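Local coordinates for putative cell wall hydrolase phosphatase-associated protein (Clostridioides difficile, PDB 7CFL) that is probably a cysteine-type peptidase that cleaves cell-wall peptides as an autolysin, represented here by its catalytic NlpC/P60 domain, at residues 42-47 with 105-110; 55-58 with 63-66. One frame throughout, in Å; residues are numbered along the deposited sequence.

Interaction 1 (42-47 with 105-110); sequences SGFTQY and DMIHAS
The papain-like core of an NlpC/P60 domain packs a helix against an antiparallel sheet, and here F44 of helix 41-53 meets I107, H108 and A109 of strand 105-110. The two segment axes approach to 7.4 Å, with their N-to-C directions 130° apart. A chi1 of 177° swings CG of F44 clear of the backbone N and lays the ring along the strand, where it touches three consecutive residues. At the far end of the ring, F44 CZ lies 3.8 Å from I107 CG1, the two side chains crossing at about a right angle. Farther back, F44 CE2 packs 3.9 Å from H108 CA, so the ring presses on the strand backbone. At the root of the side chain F44 CB and A109 CB meet at 3.9 Å, while L24 and V117 in loops also touch the phenylalanine.

The CB of H108 points away from the helix. M106 CE lies 3.9 Å above the centre of one face of the H108 ring, and S110 N sits over the opposite face toward its rim. The two imidazole nitrogens of H108 have separate partners, ND1 bonded to H96 NE2 on strand 96-102 and NE2 to S120 OG. This pairing of histidines on adjacent strands is consistent with the Cys-His-His arrangement of the family, in which the cysteine begins the packed helix. The contact itself is wholly apolar in its side chains, so its stability probably comes from burial and close fit, while the directional bonds that orient H108 are made within the sheet.

Interaction 2 (55-58 with 63-66); sequences VSIP and DQSK
Q64 NE2 is held by two carbonyl oxygens, P58 O and S42 O, while OE1 of the same amide is bonded to T45 OG1, S42 and T45 both belonging to helix 41-53. The bond from Q64 NE2 to P58 O is 2.9 Å long and moderately bent, with an N-H...O angle of 148°. The nitrogen stands 22° off the plane of the proline carbonyl. Beyond CG the glutamine chain is extended (chi2 -173°), which carries the amide from the short helix back to the loop and to helix 41-53. With three bonds on its two polar atoms, the buried group has little freedom to rotate.

I57 packs across this amide obliquely. Its CD1 lies above the amide plane, 3.4 Å from Q64 CD, with CG1 3.7 Å from Q64 NE2. L81 of strand 81-84 touches both side chains, and T45 and M49 of helix 41-53 also pack on the isoleucine. The contact closes the short connection between helix 41-53 and helix 61-64 in the NlpC/P60 domain: the loop leaving the first leads toward the second, whose Q64 side chain reaches back to it.

P58 packs on D63. Proline CB lies 3.6 Å from D63 CB, and its CG is 3.7 Å from D63 O, so the ring rests against the side-chain root and backbone of the aspartate. That carbonyl oxygen, D63 O, in turn accepts the backbone bond from K66 N at 2.9 Å, and the partly exposed carboxylate of D63 makes a long salt bridge with K66 NZ.

In the fold
Both interactions lie in one NlpC/P60 domain, with centres about 12 Å apart; helix 41-53 supplies one side of interaction 1 and packs on interaction 2. Along the chain, segments 55-58 and 63-66 both fall between 42-47 and 105-110, so the local turn of interaction 2 sits within the long loop that interaction 1 spans. T45 touches the sheet as well as the Q64 amide, and Q46 reaches the 55-58 loop, its NE2 3.0 Å from I57 O in a probable hydrogen bond. Sheet and turn thus both pack on the helix whose start, in this family, carries the nucleophile; a citrate, probably from crystallisation, binds S42 OG there.

Interaction 1 (42-47 with 105-110)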
# COMPACT_ATOMS: atom_id res chain seq x y z
N SER A 42 3.03 2.18 -5.30
CA SER A 42 2.41 1.09 -6.08
C SER A 42 3.49 0.11 -6.57
O SER A 42 3.21 -1.07 -6.71
CB SER A 42 1.64 1.68 -7.23
OG SER A 42 2.49 2.50 -8.02
N GLY A 43 4.71 0.57 -6.82
CA GLY A 43 5.79 -0.36 -7.19
C GLY A 43 6.14 -1.28 -6.03
O GLY A 43 6.46 -2.46 -6.28
N PHE A 44 6.03 -0.76 -4.81
CA PHE A 44 6.25 -1.51 -3.55
C PHE A 44 5.19 -2.58 -3.42
O PHE A 44 5.50 -3.76 -3.20
CB PHE A 44 6.18 -0.57 -2.36
CG PHE A 44 6.34 -1.26 -1.03
CD1 PHE A 44 7.54 -1.83 -0.64
CD2 PHE A 44 5.26 -1.32 -0.15
CE1 PHE A 44 7.67 -2.46 0.59
CE2 PHE A 44 5.39 -1.95 1.07
CZ PHE A 44 6.59 -2.51 1.45
N THR A 45 3.93 -2.18 -3.49
CA THR A 45 2.86 -3.20 -3.35
C THR A 45 2.95 -4.24 -4.47
O THR A 45 2.88 -5.44 -4.16
CB THR A 45 1.48 -2.56 -3.25
OG1 THR A 45 1.19 -1.76 -4.40
CG2 THR A 45 1.36 -1.72 -2.01
N GLN A 46 3.15 -3.83 -5.74
CA GLN A 46 3.33 -4.82 -6.83
C GLN A 46 4.46 -5.79 -6.48
O GLN A 46 4.30 -6.99 -6.69
CB GLN A 46 3.55 -4.14 -8.19
CG GLN A 46 3.30 -5.08 -9.35
CD GLN A 46 3.69 -4.45 -10.66
OE1 GLN A 46 4.85 -4.04 -10.83
NE2 GLN A 46 2.79 -4.46 -11.61
N TYR A 47 5.66 -5.27 -6.16
CA TYR A 47 6.85 -6.10 -5.92
C TYR A 47 6.63 -7.08 -4.76
O TYR A 47 6.93 -8.31 -4.86
CB TYR A 47 8.04 -5.19 -5.64
CG TYR A 47 9.32 -5.93 -5.38
CD1 TYR A 47 10.12 -6.41 -6.41
CD2 TYR A 47 9.78 -6.10 -4.08
CE1 TYR A 47 11.31 -7.07 -6.15
CE2 TYR A 47 10.96 -6.75 -3.80
CZ TYR A 47 11.74 -7.22 -4.84
OH TYR A 47 12.92 -7.84 -4.54
N ASP A 105 -2.41 -0.05 11.23
CA ASP A 105 -1.05 0.10 10.65
C ASP A 105 -1.05 -0.36 9.19
O ASP A 105 -1.68 -1.39 8.87
CB ASP A 105 -0.02 -0.65 11.50
CG ASP A 105 0.40 0.08 12.76
OD1 ASP A 105 0.18 1.30 12.85
OD2 ASP A 105 0.92 -0.58 13.66
N MET A 106 -0.34 0.35 8.32
CA MET A 106 -0.01 -0.17 6.98
C MET A 106 1.49 -0.00 6.75
O MET A 106 2.09 0.93 7.33
CB MET A 106 -0.74 0.57 5.86
CG MET A 106 -0.48 2.09 5.84
SD MET A 106 -1.26 2.86 4.44
CE MET A 106 -0.88 4.58 4.72
N ILE A 107 2.02 -0.89 5.95
CA ILE A 107 3.41 -0.70 5.43
C ILE A 107 3.30 -0.11 4.02
O ILE A 107 2.50 -0.57 3.23
CB ILE A 107 4.23 -1.99 5.51
CG1 ILE A 107 5.71 -1.75 5.12
CG2 ILE A 107 3.62 -3.08 4.66
CD1 ILE A 107 6.62 -2.84 5.64
N HIS A 108 4.21 0.82 3.68
CA HIS A 108 4.11 1.53 2.38
C HIS A 108 5.43 2.21 2.06
O HIS A 108 6.22 2.46 2.98
CB HIS A 108 2.94 2.53 2.32
CG HIS A 108 2.99 3.63 3.33
ND1 HIS A 108 2.67 4.94 3.01
CD2 HIS A 108 3.37 3.64 4.62
CE1 HIS A 108 2.81 5.69 4.08
NE2 HIS A 108 3.24 4.93 5.07
N ALA A 109 5.54 2.61 0.82
CA ALA A 109 6.69 3.40 0.35
C ALA A 109 6.24 4.87 0.45
O ALA A 109 5.49 5.33 -0.44
CB ALA A 109 6.99 2.98 -1.03
N SER A 110 6.59 5.57 1.52
CA SER A 110 6.03 6.91 1.82
C SER A 110 6.83 7.95 1.05
O SER A 110 8.04 8.06 1.29
CB SER A 110 6.02 7.20 3.28
OG SER A 110 5.85 8.59 3.47

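Interaction 2 (55-58 with 63-66)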
# COMPACT_ATOMS: atom_id res chain seq x y z
N VAL A 55 1.35 -13.23 -6.53
CA VAL A 55 0.09 -12.56 -6.92
C VAL A 55 0.48 -11.35 -7.76
O VAL A 55 1.33 -10.54 -7.28
CB VAL A 55 -0.71 -12.17 -5.68
CG1 VAL A 55 -1.71 -11.07 -5.99
CG2 VAL A 55 -1.35 -13.40 -5.07
N SER A 56 -0.09 -11.27 -8.96
CA SER A 56 0.09 -10.16 -9.92
C SER A 56 -0.98 -9.10 -9.67
O SER A 56 -2.20 -9.44 -9.79
CB SER A 56 0.04 -10.65 -11.34
OG SER A 56 1.04 -11.63 -11.57
N ILE A 57 -0.57 -7.89 -9.32
CA ILE A 57 -1.50 -6.72 -9.25
C ILE A 57 -1.03 -5.68 -10.27
O ILE A 57 0.16 -5.68 -10.69
CB ILE A 57 -1.61 -6.15 -7.82
CG1 ILE A 57 -0.39 -5.33 -7.43
CG2 ILE A 57 -1.92 -7.28 -6.83
CD1 ILE A 57 -0.35 -4.86 -6.00
N PRO A 58 -1.93 -4.75 -10.65
CA PRO A 58 -1.59 -3.63 -11.54
C PRO A 58 -0.42 -2.78 -11.04
O PRO A 58 -0.11 -2.77 -9.87
CB PRO A 58 -2.86 -2.77 -11.58
CG PRO A 58 -3.98 -3.76 -11.32
CD PRO A 58 -3.38 -4.75 -10.35
N ASP A 63 -5.18 1.86 -10.58
CA ASP A 63 -5.55 0.57 -11.21
C ASP A 63 -5.57 -0.52 -10.13
O ASP A 63 -6.50 -1.35 -10.13
CB ASP A 63 -4.56 0.27 -12.36
CG ASP A 63 -4.69 1.25 -13.53
OD1 ASP A 63 -5.74 1.86 -13.64
OD2 ASP A 63 -3.71 1.43 -14.31
N GLN A 64 -4.63 -0.52 -9.19
CA GLN A 64 -4.65 -1.49 -8.06
C GLN A 64 -5.97 -1.30 -7.30
O GLN A 64 -6.55 -2.31 -6.92
CB GLN A 64 -3.45 -1.32 -7.14
CG GLN A 64 -2.10 -1.60 -7.81
CD GLN A 64 -1.04 -1.57 -6.74
OE1 GLN A 64 -1.28 -1.38 -5.56
NE2 GLN A 64 0.21 -1.65 -7.18
N SER A 65 -6.45 -0.06 -7.20
CA SER A 65 -7.72 0.30 -6.51
C SER A 65 -8.94 -0.33 -7.18
O SER A 65 -10.05 -0.27 -6.54
CB SER A 65 -7.87 1.82 -6.41
OG SER A 65 -8.98 2.19 -5.59
N LYS A 66 -8.84 -0.79 -8.43
CA LYS A 66 -10.00 -1.36 -9.18
C LYS A 66 -9.85 -2.89 -9.27
O LYS A 66 -10.60 -3.50 -10.05
CB LYS A 66 -10.05 -0.74 -10.59
CG LYS A 66 -10.34 0.76 -10.63
CD LYS A 66 -10.45 1.32 -12.04
CE LYS A 66 -9.17 1.95 -12.54
NZ LYS A 66 -9.32 2.56 -13.88